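Side-chain contacts in possible prolidase (Bifidobacterium longum NCC2705, PDB 2P9B), which probably hydrolyses carbon-nitrogen bonds other than peptide bonds, as a member of the amidohydrolase family with its TIM-barrel fold: residues G72-H77 and S384-D389; R358-L363 and E373-A378; E251-S256 and H266-D271; R255-G260 and D272-M277. One frame throughout, in Å; residues are numbered along the deposited sequence.

Contact 1. Residues G72-H77 and S384-D389; sequences GLINAH and SILGVD
With chi1 of Ile-74 at -62°, its CG2 methyl stands anti to the backbone N, and this branch rather than the longer CG1 arm meets Leu-386. On the other side, CG of Leu-386 lies anti to the carbonyl carbon (chi1 -61°), which carries the leucine fork over to the strand. Ile-74 CG2 comes within 3.6 Å of Leu-386 CD1; the two side chains slide past each other in opposite directions and meet methyl to methyl. The second methyl of the fork reaches the residue two further on, Leu-386 CD2 lying 4.1 Å from Ala-76 CB. All three residues are buried and the contact is wholly apolar. It joins strand 68-78, which pairs with strands 129-134 and 403-406 in the barrel fold of the amidohydrolase family, to the end of helix 371-385. That helix closes in a Schellman motif, where Gly-387 takes positive phi just after Leu-386. Asn-75 points away from Leu-386 and makes an Asx turn: His-77 N donates to Asn-75 OD1 at 3.0 Å, with an angle of 163° at the hydrogen. Asn-75 ND2 is bonded to the hydroxyls of Thr-344 and Thr-356, so both ends of the amide are held. His-77, His-79 and Asp-345 face one vacant point, consistent with the metal site expected of this family.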
loop_
_atom_site.group_PDB
_atom_site.type_symbol
_atom_site.label_atom_id
_atom_site.label_comp_id
_atom_site.label_asym_id
_atom_site.label_seq_id
_atom_site.Cartn_x
_atom_site.Cartn_y
_atom_site.Cartn_z
ATOM N N GLY A 72 -11.022 3.124 -4.926
ATOM C CA GLY A 72 -9.727 2.958 -5.565
ATOM C C GLY A 72 -8.847 2.056 -4.720
ATOM O O GLY A 72 -8.984 2.020 -3.491
ATOM N N LEU A 73 -7.952 1.307 -5.359
ATOM C CA LEU A 73 -7.055 0.445 -4.592
ATOM C C LEU A 73 -6.042 1.318 -3.866
ATOM O O LEU A 73 -5.791 2.448 -4.260
ATOM C CB LEU A 73 -6.312 -0.536 -5.511
ATOM C CG LEU A 73 -7.149 -1.629 -6.191
ATOM C CD1 LEU A 73 -6.272 -2.447 -7.128
ATOM C CD2 LEU A 73 -7.769 -2.529 -5.116
ATOM N N ILE A 74 -5.482 0.787 -2.786
ATOM C CA ILE A 74 -4.473 1.502 -2.011
ATOM C C ILE A 74 -3.296 0.557 -1.847
ATOM O O ILE A 74 -3.488 -0.626 -1.569
ATOM C CB ILE A 74 -5.024 1.893 -0.609
ATOM C CG1 ILE A 74 -6.215 2.843 -0.783
ATOM C CG2 ILE A 74 -3.924 2.543 0.231
ATOM C CD1 ILE A 74 -6.857 3.297 0.519
ATOM N N ASN A 75 -2.080 1.066 -2.044
ATOM C CA ASN A 75 -0.886 0.239 -1.879
ATOM C C ASN A 75 -0.079 0.859 -0.744
ATOM O O ASN A 75 0.445 1.960 -0.876
ATOM C CB ASN A 75 -0.049 0.208 -3.162
ATOM C CG ASN A 75 1.046 -0.846 -3.108
ATOM O OD1 ASN A 75 1.663 -1.051 -2.065
ATOM N ND2 ASN A 75 1.286 -1.516 -4.230
ATOM N N ALA A 76 0.012 0.154 0.380
ATOM C CA ALA A 76 0.713 0.684 1.550
ATOM C C ALA A 76 2.225 0.539 1.562
ATOM O O ALA A 76 2.877 0.917 2.538
ATOM C CB ALA A 76 0.133 0.060 2.818
ATOM N N HIS A 77 2.799 -0.000 0.494
ATOM C CA HIS A 77 4.246 -0.168 0.469
ATOM C C HIS A 77 4.782 -0.060 -0.954
ATOM O O HIS A 77 4.775 -1.031 -1.703
ATOM C CB HIS A 77 4.614 -1.521 1.086
ATOM C CG HIS A 77 6.078 -1.689 1.346
ATOM N ND1 HIS A 77 6.572 -2.574 2.280
ATOM C CD2 HIS A 77 7.156 -1.085 0.793
ATOM C CE1 HIS A 77 7.890 -2.505 2.293
ATOM N NE2 HIS A 77 8.271 -1.610 1.401
ATOM N N SER A 384 -7.636 2.902 6.780
ATOM C CA SER A 384 -7.534 3.088 8.224
ATOM C C SER A 384 -6.078 2.993 8.659
ATOM O O SER A 384 -5.595 3.801 9.447
ATOM C CB SER A 384 -8.356 2.030 8.971
ATOM O OG SER A 384 -9.740 2.189 8.720
ATOM N N ILE A 385 -5.372 2.002 8.130
ATOM C CA ILE A 385 -3.977 1.812 8.483
ATOM C C ILE A 385 -3.143 3.046 8.151
ATOM O O ILE A 385 -2.315 3.466 8.955
ATOM C CB ILE A 385 -3.389 0.581 7.761
ATOM C CG1 ILE A 385 -4.074 -0.688 8.280
ATOM C CG2 ILE A 385 -1.885 0.510 7.978
ATOM C CD1 ILE A 385 -3.679 -1.946 7.541
ATOM N N LEU A 386 -3.381 3.638 6.985
ATOM C CA LEU A 386 -2.627 4.821 6.565
ATOM C C LEU A 386 -3.151 6.123 7.160
ATOM O O LEU A 386 -2.598 7.200 6.899
ATOM C CB LEU A 386 -2.614 4.927 5.040
ATOM C CG LEU A 386 -1.959 3.758 4.300
ATOM C CD1 LEU A 386 -1.904 4.070 2.814
ATOM C CD2 LEU A 386 -0.560 3.525 4.834
ATOM N N GLY A 387 -4.214 6.022 7.953
ATOM C CA GLY A 387 -4.784 7.198 8.590
ATOM C C GLY A 387 -5.546 8.148 7.680
ATOM O O GLY A 387 -5.666 9.342 7.978
ATOM N N VAL A 388 -6.078 7.633 6.578
ATOM C CA VAL A 388 -6.819 8.476 5.648
ATOM C C VAL A 388 -8.262 8.002 5.444
ATOM O O VAL A 388 -8.924 8.410 4.492
ATOM C CB VAL A 388 -6.112 8.529 4.273
ATOM C CG1 VAL A 388 -4.758 9.225 4.414
ATOM C CG2 VAL A 388 -5.918 7.115 3.731
ATOM N N ASP A 389 -8.749 7.167 6.355
ATOM C CA ASP A 389 -10.100 6.631 6.249
ATOM C C ASP A 389 -11.199 7.683 6.302
ATOM O O ASP A 389 -12.313 7.441 5.851
ATOM C CB ASP A 389 -10.342 5.583 7.338
ATOM C CG ASP A 389 -10.028 6.099 8.722
ATOM O OD1 ASP A 389 -8.850 6.428 8.988
ATOM O OD2 ASP A 389 -10.963 6.176 9.547
#

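Contact 2. Residues R358-L363 and E373-A378; sequences RELELL and EALHAA
Two consecutive helices of the amidohydrolase fold, 356-367 and 371-385, pack through Leu-360 of the first and Ala-374, Leu-375 and Ala-378 of the second. Their short segments run roughly against each other, at 134° between N-to-C directions, with the axes 9.2 Å apart at closest approach. The backbones come nearest where Leu-360 CA and Ala-374 CA are 5.2 Å apart, a close approach at which the small alanine lets the base of the leucine sit on it, Leu-360 CB resting on Ala-374 CB at 3.9 Å. Beyond this point, chi2 of 74° turns the leucine fork so that both methyls face helix 371-385. Leu-360 CD2 does most of the touching: it lies 3.6 Å from Ala-374 O and 3.7 Å from Leu-375 CD2, the two leucines crossing at about a right angle. Ala-378 CB receives both ends of the fork, with Leu-360 CD2 at 3.9 Å and Leu-360 CD1 at 4.0 Å. Leu-375 also touches Met-70, and Ala-378 touches Leu-73, both of strand 68-78, while Glu-359 OE2 accepts from the backbone N of Leu-295 at the start of helix 295-303. Ala-374 O already accepts from Ala-378 N within its helix, so the methyl beside it takes no hydrogen-bonding partner away. With every touching residue buried and no polar side chain taking part, the pairing depends on shape and dispersion, Leu-360 fitted against two alanines and the end of Leu-375.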
loop_
_atom_site.group_PDB
_atom_site.type_symbol
_atom_site.label_atom_id
_atom_site.label_comp_id
_atom_site.label_asym_id
_atom_site.label_seq_id
_atom_site.Cartn_x
_atom_site.Cartn_y
_atom_site.Cartn_z
ATOM N N ARG A 358 -2.164 -8.221 -7.786
ATOM C CA ARG A 358 -1.609 -9.540 -7.503
ATOM C C ARG A 358 -1.559 -9.835 -6.009
ATOM O O ARG A 358 -1.725 -10.984 -5.594
ATOM C CB ARG A 358 -0.200 -9.660 -8.096
ATOM C CG ARG A 358 0.473 -11.004 -7.829
ATOM C CD ARG A 358 -0.103 -12.103 -8.712
ATOM N NE ARG A 358 0.361 -11.973 -10.090
ATOM C CZ ARG A 358 0.070 -12.830 -11.063
ATOM N NH1 ARG A 358 -0.694 -13.886 -10.814
ATOM N NH2 ARG A 358 0.559 -12.640 -12.280
ATOM N N GLU A 359 -1.341 -8.805 -5.197
ATOM C CA GLU A 359 -1.256 -8.999 -3.746
ATOM C C GLU A 359 -2.555 -9.550 -3.174
ATOM O O GLU A 359 -2.538 -10.338 -2.224
ATOM C CB GLU A 359 -0.895 -7.679 -3.041
ATOM C CG GLU A 359 -0.602 -7.808 -1.530
ATOM C CD GLU A 359 0.638 -8.647 -1.197
ATOM O OE1 GLU A 359 1.449 -8.939 -2.100
ATOM O OE2 GLU A 359 0.804 -9.007 -0.012
ATOM N N LEU A 360 -3.683 -9.138 -3.743
ATOM C CA LEU A 360 -4.966 -9.631 -3.249
ATOM C C LEU A 360 -5.110 -11.113 -3.570
ATOM O O LEU A 360 -5.611 -11.887 -2.755
ATOM C CB LEU A 360 -6.131 -8.847 -3.862
ATOM C CG LEU A 360 -6.346 -7.427 -3.333
ATOM C CD1 LEU A 360 -5.274 -6.492 -3.874
ATOM C CD2 LEU A 360 -7.723 -6.942 -3.739
ATOM N N GLU A 361 -4.663 -11.512 -4.758
ATOM C CA GLU A 361 -4.751 -12.918 -5.134
ATOM C C GLU A 361 -3.863 -13.760 -4.234
ATOM O O GLU A 361 -4.210 -14.892 -3.889
ATOM C CB GLU A 361 -4.353 -13.121 -6.600
ATOM C CG GLU A 361 -5.482 -12.795 -7.566
ATOM C CD GLU A 361 -5.453 -13.644 -8.830
ATOM O OE1 GLU A 361 -6.474 -13.653 -9.551
ATOM O OE2 GLU A 361 -4.420 -14.293 -9.106
ATOM N N LEU A 362 -2.720 -13.198 -3.846
ATOM C CA LEU A 362 -1.785 -13.898 -2.979
ATOM C C LEU A 362 -2.312 -14.033 -1.550
ATOM O O LEU A 362 -2.066 -15.041 -0.899
ATOM C CB LEU A 362 -0.422 -13.194 -2.976
ATOM C CG LEU A 362 0.320 -13.183 -4.319
ATOM C CD1 LEU A 362 1.616 -12.401 -4.184
ATOM C CD2 LEU A 362 0.608 -14.610 -4.772
ATOM N N LEU A 363 -3.029 -13.024 -1.056
ATOM C CA LEU A 363 -3.583 -13.105 0.294
ATOM C C LEU A 363 -4.647 -14.202 0.335
ATOM O O LEU A 363 -4.835 -14.874 1.350
ATOM C CB LEU A 363 -4.186 -11.764 0.717
ATOM C CG LEU A 363 -3.166 -10.657 1.021
ATOM C CD1 LEU A 363 -3.894 -9.344 1.258
ATOM C CD2 LEU A 363 -2.333 -11.028 2.242
ATOM N N GLU A 373 -12.606 -10.308 1.571
ATOM C CA GLU A 373 -11.706 -9.823 2.608
ATOM C C GLU A 373 -10.471 -9.162 2.010
ATOM O O GLU A 373 -9.941 -8.207 2.573
ATOM C CB GLU A 373 -11.286 -10.971 3.524
ATOM C CG GLU A 373 -12.455 -11.613 4.249
ATOM C CD GLU A 373 -12.038 -12.806 5.077
ATOM O OE1 GLU A 373 -11.156 -13.563 4.619
ATOM O OE2 GLU A 373 -12.604 -12.995 6.176
ATOM N N ALA A 374 -10.006 -9.680 0.877
ATOM C CA ALA A 374 -8.837 -9.108 0.218
ATOM C C ALA A 374 -9.178 -7.727 -0.335
ATOM O O ALA A 374 -8.380 -6.794 -0.238
ATOM C CB ALA A 374 -8.361 -10.024 -0.902
ATOM N N LEU A 375 -10.362 -7.597 -0.929
ATOM C CA LEU A 375 -10.792 -6.309 -1.470
ATOM C C LEU A 375 -10.973 -5.306 -0.328
ATOM O O LEU A 375 -10.702 -4.111 -0.473
ATOM C CB LEU A 375 -12.101 -6.477 -2.247
ATOM C CG LEU A 375 -11.945 -7.198 -3.584
ATOM C CD1 LEU A 375 -13.301 -7.650 -4.092
ATOM C CD2 LEU A 375 -11.264 -6.257 -4.588
ATOM N N HIS A 376 -11.424 -5.811 0.816
ATOM C CA HIS A 376 -11.636 -4.983 1.999
ATOM C C HIS A 376 -10.294 -4.504 2.562
ATOM O O HIS A 376 -10.169 -3.364 3.023
ATOM C CB HIS A 376 -12.402 -5.803 3.047
ATOM C CG HIS A 376 -12.686 -5.063 4.315
ATOM N ND1 HIS A 376 -13.446 -3.913 4.353
ATOM C CD2 HIS A 376 -12.355 -5.336 5.599
ATOM C CE1 HIS A 376 -13.572 -3.511 5.605
ATOM N NE2 HIS A 376 -12.918 -4.358 6.383
ATOM N N ALA A 377 -9.290 -5.374 2.501
ATOM C CA ALA A 377 -7.954 -5.062 2.997
ATOM C C ALA A 377 -7.283 -4.008 2.120
ATOM O O ALA A 377 -6.602 -3.119 2.618
ATOM C CB ALA A 377 -7.104 -6.333 3.027
ATOM N N ALA A 378 -7.506 -4.104 0.814
ATOM C CA ALA A 378 -6.898 -3.177 -0.133
ATOM C C ALA A 378 -7.535 -1.795 -0.130
ATOM O O ALA A 378 -6.952 -0.845 -0.656
ATOM C CB ALA A 378 -6.962 -3.757 -1.543
#

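Contact 3. Residues E251-S256 and H266-D271; sequences EGVRRS and HGSVLD
Gly-267 is the first residue along 266-271 to meet the helix, its CA lying 4.1 Å from Val-253 CG2. Its phi of 88° belongs with a backbone shape that calls for glycine, since a side-chain carbon here would be jammed against the carbonyl O of His-266. Next comes Ser-268, whose OG sits between the backbone N and the carbonyl carbon (chi1 65°) and is thereby brought to 3.6 Å from the same methyl, Val-253 CG2. This branch carries the contact for the valine, since Val-253 CG1 has no partner in 266-271 within 4.2 Å. The serine hydroxyl donates instead to its own neighbour: Ser-268 OG to Val-269 O is 3.2 Å, with the donor 39° out of the carbonyl plane and not on a lone pair, a poorly directed bond. Further on, Leu-270 N is bonded to Gln-332 OE1 of helix 313-335. Asp-271 occupies the N-cap of helix 272-279, where its OD1 accepts from Leu-274 N. Here the loop following strand 263-264 packs against helix 250-259, the connection from parallel strand 243-247, as in the beta-alpha units of a TIM barrel; His-266, at the start of the segment, touches Asp-345 of the possible metal site.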
loop_
_atom_site.group_PDB
_atom_site.type_symbol
_atom_site.label_atom_id
_atom_site.label_comp_id
_atom_site.label_asym_id
_atom_site.label_seq_id
_atom_site.Cartn_x
_atom_site.Cartn_y
_atom_site.Cartn_z
ATOM N N GLU A 251 12.261 -11.659 16.176
ATOM C CA GLU A 251 12.952 -10.716 17.043
ATOM C C GLU A 251 12.782 -9.293 16.516
ATOM O O GLU A 251 12.560 -8.361 17.290
ATOM C CB GLU A 251 14.438 -11.058 17.141
ATOM C CG GLU A 251 15.219 -10.157 18.090
ATOM C CD GLU A 251 14.601 -10.073 19.483
ATOM O OE1 GLU A 251 13.980 -11.061 19.929
ATOM O OE2 GLU A 251 14.755 -9.025 20.143
ATOM N N GLY A 252 12.884 -9.135 15.199
ATOM C CA GLY A 252 12.732 -7.824 14.596
ATOM C C GLY A 252 11.323 -7.303 14.772
ATOM O O GLY A 252 11.102 -6.127 15.077
ATOM N N VAL A 253 10.353 -8.186 14.579
ATOM C CA VAL A 253 8.960 -7.804 14.732
ATOM C C VAL A 253 8.698 -7.421 16.183
ATOM O O VAL A 253 8.079 -6.394 16.458
ATOM C CB VAL A 253 8.032 -8.960 14.310
ATOM C CG1 VAL A 253 6.586 -8.631 14.648
ATOM C CG2 VAL A 253 8.186 -9.204 12.810
ATOM N N ARG A 254 9.203 -8.236 17.106
ATOM C CA ARG A 254 9.016 -7.981 18.530
ATOM C C ARG A 254 9.557 -6.616 18.942
ATOM O O ARG A 254 8.864 -5.842 19.600
ATOM C CB ARG A 254 9.693 -9.079 19.358
ATOM C CG ARG A 254 9.377 -9.026 20.845
ATOM C CD ARG A 254 9.797 -10.318 21.526
ATOM N NE ARG A 254 9.398 -10.361 22.930
ATOM C CZ ARG A 254 9.992 -9.678 23.904
ATOM N NH1 ARG A 254 11.027 -8.890 23.635
ATOM N NH2 ARG A 254 9.551 -9.787 25.152
ATOM N N ARG A 255 10.794 -6.321 18.552
ATOM C CA ARG A 255 11.409 -5.044 18.897
ATOM C C ARG A 255 10.652 -3.873 18.295
ATOM O O ARG A 255 10.474 -2.840 18.945
ATOM C CB ARG A 255 12.860 -4.995 18.421
ATOM C CG ARG A 255 13.780 -5.982 19.111
ATOM C CD ARG A 255 15.219 -5.756 18.688
ATOM N NE ARG A 255 16.118 -6.754 19.263
ATOM C CZ ARG A 255 17.443 -6.713 19.152
ATOM N NH1 ARG A 255 18.025 -5.722 18.485
ATOM N NH2 ARG A 255 18.188 -7.662 19.708
ATOM N N SER A 256 10.211 -4.032 17.050
ATOM C CA SER A 256 9.478 -2.968 16.368
ATOM C C SER A 256 8.173 -2.668 17.095
ATOM O O SER A 256 7.834 -1.509 17.322
ATOM C CB SER A 256 9.171 -3.375 14.925
ATOM O OG SER A 256 10.365 -3.531 14.174
ATOM N N HIS A 266 6.393 -7.101 5.754
ATOM C CA HIS A 266 6.900 -8.457 5.540
ATOM C C HIS A 266 6.463 -9.313 6.726
ATOM O O HIS A 266 5.521 -10.094 6.622
ATOM C CB HIS A 266 8.426 -8.465 5.396
ATOM C CG HIS A 266 8.919 -7.793 4.151
ATOM N ND1 HIS A 266 8.776 -6.440 3.928
ATOM C CD2 HIS A 266 9.552 -8.288 3.063
ATOM C CE1 HIS A 266 9.302 -6.131 2.754
ATOM N NE2 HIS A 266 9.780 -7.235 2.209
ATOM N N GLY A 267 7.144 -9.158 7.854
ATOM C CA GLY A 267 6.761 -9.916 9.031
ATOM C C GLY A 267 7.408 -11.278 9.161
ATOM O O GLY A 267 8.303 -11.634 8.396
ATOM N N SER A 268 6.936 -12.048 10.132
ATOM C CA SER A 268 7.482 -13.372 10.396
ATOM C C SER A 268 6.412 -14.231 11.039
ATOM O O SER A 268 5.279 -13.792 11.213
ATOM C CB SER A 268 8.648 -13.252 11.370
ATOM O OG SER A 268 8.185 -12.784 12.629
ATOM N N VAL A 269 6.778 -15.455 11.401
ATOM C CA VAL A 269 5.833 -16.332 12.067
ATOM C C VAL A 269 5.545 -15.672 13.419
ATOM O O VAL A 269 6.423 -15.029 14.003
ATOM C CB VAL A 269 6.427 -17.747 12.259
ATOM C CG1 VAL A 269 7.704 -17.670 13.075
ATOM C CG2 VAL A 269 5.400 -18.652 12.931
ATOM N N LEU A 270 4.317 -15.816 13.904
ATOM C CA LEU A 270 3.924 -15.192 15.158
ATOM C C LEU A 270 3.607 -16.181 16.273
ATOM O O LEU A 270 3.528 -17.387 16.052
ATOM C CB LEU A 270 2.694 -14.314 14.928
ATOM C CG LEU A 270 2.797 -13.253 13.828
ATOM C CD1 LEU A 270 1.423 -12.657 13.559
ATOM C CD2 LEU A 270 3.791 -12.184 14.247
ATOM N N ASP A 271 3.453 -15.635 17.475
ATOM C CA ASP A 271 3.082 -16.401 18.659
ATOM C C ASP A 271 2.067 -15.512 19.373
ATOM O O ASP A 271 1.813 -14.392 18.933
ATOM C CB ASP A 271 4.296 -16.693 19.559
ATOM C CG ASP A 271 5.068 -15.445 19.940
ATOM O OD1 ASP A 271 4.446 -14.445 20.342
ATOM O OD2 ASP A 271 6.312 -15.475 19.848
#

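Contact 4. Residues R255-G260 and D272-M277; sequences RSLLAG and DELIGM
Met-277, present as selenomethionine, is bent at chi3 (68°) as modelled, and its CE approaches Leu-258 more closely than two carbons can sit; the position of this methyl is doubtful and the approach too short to interpret. Sounder evidence comes from the base of the side chain. Met-277 CB is 3.7 Å from Leu-257 CD1 and 4.0 Å from Leu-257 CB, the two chains crossing obliquely. Leu-257 CD1 also reaches the preceding turn, lying 3.9 Å from Leu-274 O, while its distance to Leu-274 CD2 is a looser 4.3 Å. Leu-257 thus bridges two successive turns of the partner helix, packing on both its backbone and its side chains. The helix segments 255-259 and 272-277 run in similar directions, at 35°, with axes 10.2 Å apart. Helix 250-259 then ends in a Schellman motif at Gly-260, although both closing bonds are weak. Leu-257 also rests on Ile-264 of strand 263-264, which lies between the two helices in sequence, and Leu-257 O accepts from Asn-281 ND2. Helix 226-238 touches Arg-255, Ser-256 and Ala-259 of the same helix, leaving helix 250-259 between it and helix 272-279.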
loop_
_atom_site.group_PDB
_atom_site.type_symbol
_atom_site.label_atom_id
_atom_site.label_comp_id
_atom_site.label_asym_id
_atom_site.label_seq_id
_atom_site.Cartn_x
_atom_site.Cartn_y
_atom_site.Cartn_z
ATOM N N ARG A 255 10.794 -6.321 18.552
ATOM C CA ARG A 255 11.409 -5.044 18.897
ATOM C C ARG A 255 10.652 -3.873 18.295
ATOM O O ARG A 255 10.474 -2.840 18.945
ATOM C CB ARG A 255 12.860 -4.995 18.421
ATOM C CG ARG A 255 13.780 -5.982 19.111
ATOM C CD ARG A 255 15.219 -5.756 18.688
ATOM N NE ARG A 255 16.118 -6.754 19.263
ATOM C CZ ARG A 255 17.443 -6.713 19.152
ATOM N NH1 ARG A 255 18.025 -5.722 18.485
ATOM N NH2 ARG A 255 18.188 -7.662 19.708
ATOM N N SER A 256 10.211 -4.032 17.050
ATOM C CA SER A 256 9.478 -2.968 16.368
ATOM C C SER A 256 8.173 -2.668 17.095
ATOM O O SER A 256 7.834 -1.509 17.322
ATOM C CB SER A 256 9.171 -3.375 14.925
ATOM O OG SER A 256 10.365 -3.531 14.174
ATOM N N LEU A 257 7.444 -3.722 17.452
ATOM C CA LEU A 257 6.178 -3.570 18.149
ATOM C C LEU A 257 6.380 -2.933 19.520
ATOM O O LEU A 257 5.608 -2.068 19.927
ATOM C CB LEU A 257 5.486 -4.933 18.287
ATOM C CG LEU A 257 4.957 -5.532 16.976
ATOM C CD1 LEU A 257 4.385 -6.920 17.220
ATOM C CD2 LEU A 257 3.891 -4.611 16.399
ATOM N N LEU A 258 7.426 -3.354 20.225
ATOM C CA LEU A 258 7.714 -2.801 21.543
ATOM C C LEU A 258 7.999 -1.303 21.434
ATOM O O LEU A 258 7.564 -0.518 22.272
ATOM C CB LEU A 258 8.917 -3.516 22.178
ATOM C CG LEU A 258 8.686 -4.921 22.745
ATOM C CD1 LEU A 258 10.019 -5.596 23.029
ATOM C CD2 LEU A 258 7.856 -4.826 24.016
ATOM N N ALA A 259 8.713 -0.912 20.383
ATOM C CA ALA A 259 9.054 0.492 20.166
ATOM C C ALA A 259 7.835 1.347 19.832
ATOM O O ALA A 259 7.850 2.563 20.030
ATOM C CB ALA A 259 10.093 0.611 19.056
ATOM N N GLY A 260 6.785 0.720 19.309
ATOM C CA GLY A 260 5.585 1.466 18.971
ATOM C C GLY A 260 5.363 1.683 17.481
ATOM O O GLY A 260 4.625 2.586 17.086
ATOM N N ASP A 272 1.483 -15.997 20.462
ATOM C CA ASP A 272 0.474 -15.228 21.185
ATOM C C ASP A 272 0.951 -13.889 21.744
ATOM O O ASP A 272 0.177 -12.934 21.829
ATOM C CB ASP A 272 -0.117 -16.089 22.305
ATOM C CG ASP A 272 -0.883 -17.284 21.766
ATOM O OD1 ASP A 272 -0.997 -17.399 20.527
ATOM O OD2 ASP A 272 -1.375 -18.098 22.575
ATOM N N GLU A 273 2.220 -13.815 22.125
ATOM C CA GLU A 273 2.756 -12.575 22.665
ATOM C C GLU A 273 2.739 -11.496 21.590
ATOM O O GLU A 273 2.274 -10.383 21.825
ATOM C CB GLU A 273 4.189 -12.774 23.162
ATOM C CG GLU A 273 4.825 -11.507 23.721
ATOM C CD GLU A 273 6.300 -11.680 24.049
ATOM O OE1 GLU A 273 7.080 -12.043 23.141
ATOM O OE2 GLU A 273 6.680 -11.444 25.217
ATOM N N LEU A 274 3.242 -11.832 20.408
ATOM C CA LEU A 274 3.290 -10.875 19.307
ATOM C C LEU A 274 1.903 -10.477 18.829
ATOM O O LEU A 274 1.656 -9.312 18.527
ATOM C CB LEU A 274 4.096 -11.446 18.141
ATOM C CG LEU A 274 5.588 -11.676 18.392
ATOM C CD1 LEU A 274 6.219 -12.188 17.108
ATOM C CD2 LEU A 274 6.265 -10.383 18.834
ATOM N N ILE A 275 0.993 -11.441 18.751
ATOM C CA ILE A 275 -0.362 -11.139 18.316
ATOM C C ILE A 275 -0.969 -10.103 19.261
ATOM O O ILE A 275 -1.620 -9.154 18.827
ATOM C CB ILE A 275 -1.226 -12.414 18.299
ATOM C CG1 ILE A 275 -0.738 -13.340 17.180
ATOM C CG2 ILE A 275 -2.693 -12.055 18.110
ATOM C CD1 ILE A 275 -1.460 -14.669 17.110
ATOM N N GLY A 276 -0.734 -10.282 20.556
ATOM C CA GLY A 276 -1.261 -9.347 21.529
ATOM C C GLY A 276 -0.671 -7.958 21.354
ATOM O O GLY A 276 -1.364 -6.962 21.570
HETATM N N MSE A 277 0.603 -7.898 20.958
HETATM C CA MSE A 277 1.298 -6.623 20.752
HETATM C C MSE A 277 0.753 -5.876 19.526
HETATM O O MSE A 277 0.802 -4.646 19.473
HETATM C CB MSE A 277 2.809 -6.855 20.622
HETATM C CG MSE A 277 3.429 -7.578 21.820
HETATM SE SE MSE A 277 5.384 -7.655 21.768
HETATM C CE MSE A 277 5.660 -5.750 22.040
#

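In the fold
Contacts 1 and 2 are fully buried, with centres about 6 and 11 Å from the centre of the chain, and both use helix 371-385; a probable hydrogen bond from Ile-74 N to Ala-378 O (3.1 Å) joins them. Contacts 3 and 4 lie farther out, about 19 and 21 Å from that centre, and share helix 250-259. Contact 3 is still buried, whereas contact 4 is only partly so, and a salt bridge between Arg-254 NE and Glu-273 OE1 (2.9 Å) ties the pair together. Leucine packing dominates contacts 1, 2 and 4; contact 3 sets a valine against glycine and serine. The two groups meet where His-77 of contact 1 packs on His-266 of contact 3.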